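Local coordinates for transcriptional regulator (PDB 3QFI), which is a putative transcriptional regulator of the LytR-CpsA-Psr family, folded around a mixed beta sheet flanked by helices, at residues S61-D69 with D241-P249. Numbering follows the deposited sequence.
Sequences SLDRDILTD and DIYYQVLDP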
ATOM      1  N   SER A  61      -3.773   2.892   0.083  1.00 16.44           N
ATOM      2  CA  SER A  61      -3.191   2.936   1.407  1.00  6.62           C
ATOM      3  C   SER A  61      -4.182   2.301   2.368  1.00  9.44           C
ATOM      4  O   SER A  61      -5.389   2.567   2.283  1.00  9.81           O
ATOM      5  CB  SER A  61      -2.981   4.380   1.843  1.00 11.24           C
ATOM      6  OG  SER A  61      -1.993   5.032   1.068  1.00 16.82           O
ATOM      7  N   LEU A  62      -3.690   1.464   3.274  1.00  6.91           N
ATOM      8  CA  LEU A  62      -4.559   0.853   4.278  1.00 10.24           C
ATOM      9  C   LEU A  62      -4.153   1.388   5.652  1.00  7.57           C
ATOM     10  O   LEU A  62      -3.026   1.176   6.101  1.00  9.93           O
ATOM     11  CB  LEU A  62      -4.428  -0.671   4.253  1.00  7.83           C
ATOM     12  CG  LEU A  62      -4.950  -1.313   2.964  1.00 17.46           C
ATOM     13  CD1 LEU A  62      -4.473  -2.741   2.847  1.00  9.03           C
ATOM     14  CD2 LEU A  62      -6.465  -1.238   2.959  1.00 10.71           C
ATOM     15  N   ASP A  63      -5.065   2.095   6.307  1.00 10.06           N
ATOM     16  CA  ASP A  63      -4.799   2.641   7.637  1.00 14.02           C
ATOM     17  C   ASP A  63      -4.633   1.477   8.614  1.00 17.46           C
ATOM     18  O   ASP A  63      -5.358   0.491   8.531  1.00 21.42           O
ATOM     19  CB  ASP A  63      -5.957   3.538   8.089  1.00 13.19           C
ATOM     20  CG  ASP A  63      -5.666   4.258   9.395  1.00 24.90           C
ATOM     21  OD1 ASP A  63      -5.464   3.593  10.440  1.00 24.62           O
ATOM     22  OD2 ASP A  63      -5.645   5.505   9.382  1.00 33.77           O
ATOM     23  N   ARG A  64      -3.678   1.597   9.530  1.00 16.60           N
ATOM     24  CA  ARG A  64      -3.406   0.554  10.509  1.00 26.24           C
ATOM     25  C   ARG A  64      -4.520   0.394  11.538  1.00 18.56           C
ATOM     26  O   ARG A  64      -4.658  -0.660  12.165  1.00 22.63           O
ATOM     27  CB  ARG A  64      -2.082   0.842  11.233  1.00 32.93           C
ATOM     28  CG  ARG A  64      -2.086   2.098  12.121  1.00 38.54           C
ATOM     29  CD  ARG A  64      -0.719   2.355  12.784  1.00 41.03           C
ATOM     30  NE  ARG A  64       0.300   2.660  11.778  1.00 56.14           N
ATOM     31  CZ  ARG A  64       1.568   2.988  12.034  1.00 54.02           C
ATOM     32  NH1 ARG A  64       2.022   3.063  13.282  1.00 56.66           N
ATOM     33  NH2 ARG A  64       2.387   3.251  11.023  1.00 45.46           N
ATOM     34  N   ASP A  65      -5.317   1.433  11.723  1.00 18.69           N
ATOM     35  CA  ASP A  65      -6.389   1.356  12.703  1.00 20.14           C
ATOM     36  C   ASP A  65      -7.686   0.780  12.138  1.00 15.12           C
ATOM     37  O   ASP A  65      -8.701   0.723  12.826  1.00 12.12           O
ATOM     38  CB  ASP A  65      -6.638   2.743  13.290  1.00 22.57           C
ATOM     39  CG  ASP A  65      -5.404   3.313  13.969  1.00 27.56           C
ATOM     40  OD1 ASP A  65      -5.147   4.531  13.825  1.00 31.69           O
ATOM     41  OD2 ASP A  65      -4.694   2.539  14.659  1.00 20.29           O
ATOM     42  N   ILE A  66      -7.666   0.342  10.890  1.00  8.51           N
ATOM     43  CA  ILE A  66      -8.885  -0.199  10.323  1.00 14.03           C
ATOM     44  C   ILE A  66      -9.314  -1.480  11.037  1.00 18.20           C
ATOM     45  O   ILE A  66      -8.494  -2.374  11.307  1.00 21.32           O
ATOM     46  CB  ILE A  66      -8.730  -0.430   8.814  1.00  9.84           C
ATOM     47  CG1 ILE A  66      -8.468   0.927   8.137  1.00  9.74           C
ATOM     48  CG2 ILE A  66      -9.974  -1.103   8.257  1.00  8.10           C
ATOM     49  CD1 ILE A  66      -8.441   0.900   6.628  1.00  1.00           C
ATOM     50  N   LEU A  67     -10.597  -1.556  11.377  1.00 13.88           N
ATOM     51  CA  LEU A  67     -11.120  -2.733  12.072  1.00  8.81           C
ATOM     52  C   LEU A  67     -11.643  -3.726  11.053  1.00 12.76           C
ATOM     53  O   LEU A  67     -12.478  -3.377  10.215  1.00 16.61           O
ATOM     54  CB  LEU A  67     -12.243  -2.328  13.021  1.00  5.41           C
ATOM     55  CG  LEU A  67     -12.797  -3.387  13.956  1.00  7.50           C
ATOM     56  CD1 LEU A  67     -11.724  -3.807  14.976  1.00  1.00           C
ATOM     57  CD2 LEU A  67     -14.017  -2.815  14.679  1.00 13.15           C
ATOM     58  N   THR A  68     -11.146  -4.958  11.122  1.00  4.71           N
ATOM     59  CA  THR A  68     -11.572  -6.011  10.202  1.00  6.73           C
ATOM     60  C   THR A  68     -11.368  -7.404  10.798  1.00 11.07           C
ATOM     61  O   THR A  68     -10.936  -7.557  11.940  1.00 15.53           O
ATOM     62  CB  THR A  68     -10.788  -5.959   8.871  1.00 13.26           C
ATOM     63  OG1 THR A  68      -9.380  -5.823   9.127  1.00  1.00           O
ATOM     64  CG2 THR A  68     -11.261  -4.797   8.030  1.00 26.53           C
ATOM     65  N   ASP A  69     -11.695  -8.427  10.027  1.00 13.23           N
ATOM     66  CA  ASP A  69     -11.492  -9.762  10.520  1.00 15.28           C
ATOM     67  C   ASP A  69     -10.024 -10.082  10.280  1.00 18.16           C
ATOM     68  O   ASP A  69      -9.476  -9.775   9.213  1.00 15.96           O
ATOM     69  CB  ASP A  69     -12.405 -10.744   9.785  1.00 29.51           C
ATOM     70  CG  ASP A  69     -13.852 -10.606  10.211  1.00 43.22           C
ATOM     71  OD1 ASP A  69     -14.110 -10.701  11.431  1.00 52.49           O
ATOM     72  OD2 ASP A  69     -14.735 -10.396   9.342  1.00 55.80           O
ATOM     73  N   ASP A 241     -11.047   1.459  25.104  1.00 28.02           N
ATOM     74  CA  ASP A 241     -10.164   2.606  25.271  1.00 27.27           C
ATOM     75  C   ASP A 241      -9.126   2.644  24.149  1.00 32.04           C
ATOM     76  O   ASP A 241      -8.156   3.411  24.199  1.00 38.41           O
ATOM     77  CB  ASP A 241      -9.462   2.567  26.636  1.00 40.98           C
ATOM     78  CG  ASP A 241     -10.448   2.498  27.814  1.00 52.58           C
ATOM     79  OD1 ASP A 241     -11.651   2.808  27.621  1.00 63.14           O
ATOM     80  OD2 ASP A 241     -10.012   2.144  28.939  1.00 49.65           O
ATOM     81  N   ILE A 242      -9.330   1.810  23.133  1.00 27.23           N
ATOM     82  CA  ILE A 242      -8.421   1.780  21.994  1.00 20.05           C
ATOM     83  C   ILE A 242      -9.111   2.418  20.807  1.00 18.09           C
ATOM     84  O   ILE A 242     -10.296   2.210  20.599  1.00 17.16           O
ATOM     85  CB  ILE A 242      -8.034   0.357  21.638  1.00 18.99           C
ATOM     86  CG1 ILE A 242      -7.291  -0.267  22.822  1.00 11.68           C
ATOM     87  CG2 ILE A 242      -7.179   0.350  20.373  1.00  3.80           C
ATOM     88  CD1 ILE A 242      -6.796  -1.659  22.534  1.00 16.70           C
ATOM     89  N   TYR A 243      -8.366   3.206  20.043  1.00 12.49           N
ATOM     90  CA  TYR A 243      -8.914   3.898  18.882  1.00 14.22           C
ATOM     91  C   TYR A 243      -8.943   3.042  17.623  1.00 11.46           C
ATOM     92  O   TYR A 243      -7.896   2.615  17.132  1.00 15.77           O
ATOM     93  CB  TYR A 243      -8.102   5.166  18.588  1.00 14.15           C
ATOM     94  CG  TYR A 243      -8.352   5.755  17.214  1.00 17.50           C
ATOM     95  CD1 TYR A 243      -9.447   6.568  16.968  1.00 10.09           C
ATOM     96  CD2 TYR A 243      -7.505   5.459  16.144  1.00 14.47           C
ATOM     97  CE1 TYR A 243      -9.693   7.074  15.685  1.00  7.14           C
ATOM     98  CE2 TYR A 243      -7.746   5.957  14.868  1.00  4.88           C
ATOM     99  CZ  TYR A 243      -8.839   6.761  14.644  1.00  9.49           C
ATOM    100  OH  TYR A 243      -9.071   7.247  13.377  1.00 23.29           O
ATOM    101  N   TYR A 244     -10.134   2.780  17.097  1.00 12.36           N
ATOM    102  CA  TYR A 244     -10.235   2.007  15.865  1.00 13.86           C
ATOM    103  C   TYR A 244     -10.939   2.859  14.846  1.00  7.87           C
ATOM    104  O   TYR A 244     -11.485   3.902  15.170  1.00 13.14           O
ATOM    105  CB  TYR A 244     -11.051   0.730  16.040  1.00  7.89           C
ATOM    106  CG  TYR A 244     -10.520  -0.226  17.061  1.00 17.28           C
ATOM    107  CD1 TYR A 244     -10.768  -0.031  18.415  1.00 14.87           C
ATOM    108  CD2 TYR A 244      -9.801  -1.354  16.674  1.00 15.48           C
ATOM    109  CE1 TYR A 244     -10.322  -0.933  19.353  1.00 20.14           C
ATOM    110  CE2 TYR A 244      -9.345  -2.268  17.618  1.00 16.73           C
ATOM    111  CZ  TYR A 244      -9.614  -2.046  18.955  1.00 14.13           C
ATOM    112  OH  TYR A 244      -9.179  -2.936  19.903  1.00 17.59           O
ATOM    113  N   GLN A 245     -10.924   2.402  13.605  1.00 11.15           N
ATOM    114  CA  GLN A 245     -11.589   3.107  12.525  1.00 18.26           C
ATOM    115  C   GLN A 245     -12.547   2.121  11.849  1.00 15.44           C
ATOM    116  O   GLN A 245     -12.119   1.089  11.317  1.00 18.27           O
ATOM    117  CB  GLN A 245     -10.549   3.629  11.528  1.00 20.29           C
ATOM    118  CG  GLN A 245     -11.121   4.281  10.290  1.00 16.25           C
ATOM    119  CD  GLN A 245     -10.039   4.822   9.383  1.00 20.41           C
ATOM    120  OE1 GLN A 245     -10.194   4.848   8.161  1.00 18.81           O
ATOM    121  NE2 GLN A 245      -8.928   5.265   9.981  1.00 17.22           N
ATOM    122  N   VAL A 246     -13.842   2.424  11.902  1.00 12.36           N
ATOM    123  CA  VAL A 246     -14.838   1.555  11.289  1.00 12.56           C
ATOM    124  C   VAL A 246     -15.148   2.092   9.912  1.00 10.68           C
ATOM    125  O   VAL A 246     -15.633   3.214   9.773  1.00 15.43           O
ATOM    126  CB  VAL A 246     -16.150   1.509  12.078  1.00 15.94           C
ATOM    127  CG1 VAL A 246     -17.148   0.621  11.354  1.00 27.98           C
ATOM    128  CG2 VAL A 246     -15.903   0.996  13.473  1.00 17.37           C
ATOM    129  N   LEU A 247     -14.870   1.286   8.896  1.00 11.10           N
ATOM    130  CA  LEU A 247     -15.094   1.692   7.522  1.00 11.94           C
ATOM    131  C   LEU A 247     -16.562   1.802   7.158  1.00  7.52           C
ATOM    132  O   LEU A 247     -17.415   1.064   7.665  1.00  8.99           O
ATOM    133  CB  LEU A 247     -14.404   0.715   6.564  1.00  8.64           C
ATOM    134  CG  LEU A 247     -12.873   0.675   6.585  1.00  1.23           C
ATOM    135  CD1 LEU A 247     -12.383  -0.493   5.753  1.00  9.21           C
ATOM    136  CD2 LEU A 247     -12.313   1.980   6.037  1.00  9.42           C
ATOM    137  N   ASP A 248     -16.859   2.755   6.287  1.00 14.34           N
ATOM    138  CA  ASP A 248     -18.228   2.908   5.833  1.00 12.38           C
ATOM    139  C   ASP A 248     -18.422   1.737   4.885  1.00 15.52           C
ATOM    140  O   ASP A 248     -17.693   1.586   3.919  1.00 25.72           O
ATOM    141  CB  ASP A 248     -18.430   4.231   5.103  1.00 18.41           C
ATOM    142  CG  ASP A 248     -19.846   4.380   4.589  1.00 33.05           C
ATOM    143  OD1 ASP A 248     -20.220   3.595   3.689  1.00 33.60           O
ATOM    144  OD2 ASP A 248     -20.590   5.260   5.089  1.00 22.55           O
ATOM    145  N   PRO A 249     -19.414   0.896   5.156  1.00 17.33           N
ATOM    146  CA  PRO A 249     -19.664  -0.268   4.304  1.00 21.46           C
ATOM    147  C   PRO A 249     -19.984   0.018   2.834  1.00 17.25           C
ATOM    148  O   PRO A 249     -19.476  -0.664   1.942  1.00 19.95           O
ATOM    149  CB  PRO A 249     -20.809  -0.968   5.026  1.00 25.60           C
ATOM    150  CG  PRO A 249     -21.582   0.184   5.604  1.00 21.24           C
ATOM    151  CD  PRO A 249     -20.467   1.039   6.176  1.00 12.20           C
TER
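Gln245 ties strand 243-247 to the chain at Ile66 through two backbone hydrogen bonds. Gln245 N donates to Asp65 O at 2.9 Å, and Gln245 O accepts from Leu67 N at 3.1 Å with an N-H...O angle of 158°. Ile66, held between them, forms a beta bridge with Gln245; it is a single bridge, consistent with the 71° between strands 67-69 and 243-247. The bridge joins two antiparallel hairpins of this LytR-CpsA-Psr family protein, 67-70 with 75-78 and 234-238 with 243-247, beside the mixed central sheet. Leading into it is a type I turn from Asp63 to Ile66, where Asp63 OD1 accepts from Asp65 N in an Asx turn. Among the polar side chains, the Asp65 carboxylate stands almost perpendicular to the Tyr243 ring, its OD1 at the ring edge, 3.1 Å from Tyr243 CE2. Asp65 OD2 forms a salt bridge with Lys78, which also hydrogen-bonds to Tyr243 O and makes a cation-pi contact with Tyr244. Apolar contacts are made by Tyr244 before Gln245 and by Leu247 after it: Leu67, with CG anti to its backbone N (chi1 -173°), brings CD1 within 3.5 Å of Tyr244 CD2, while Ile66 CG2 meets Leu247 CD1 at 3.5 Å.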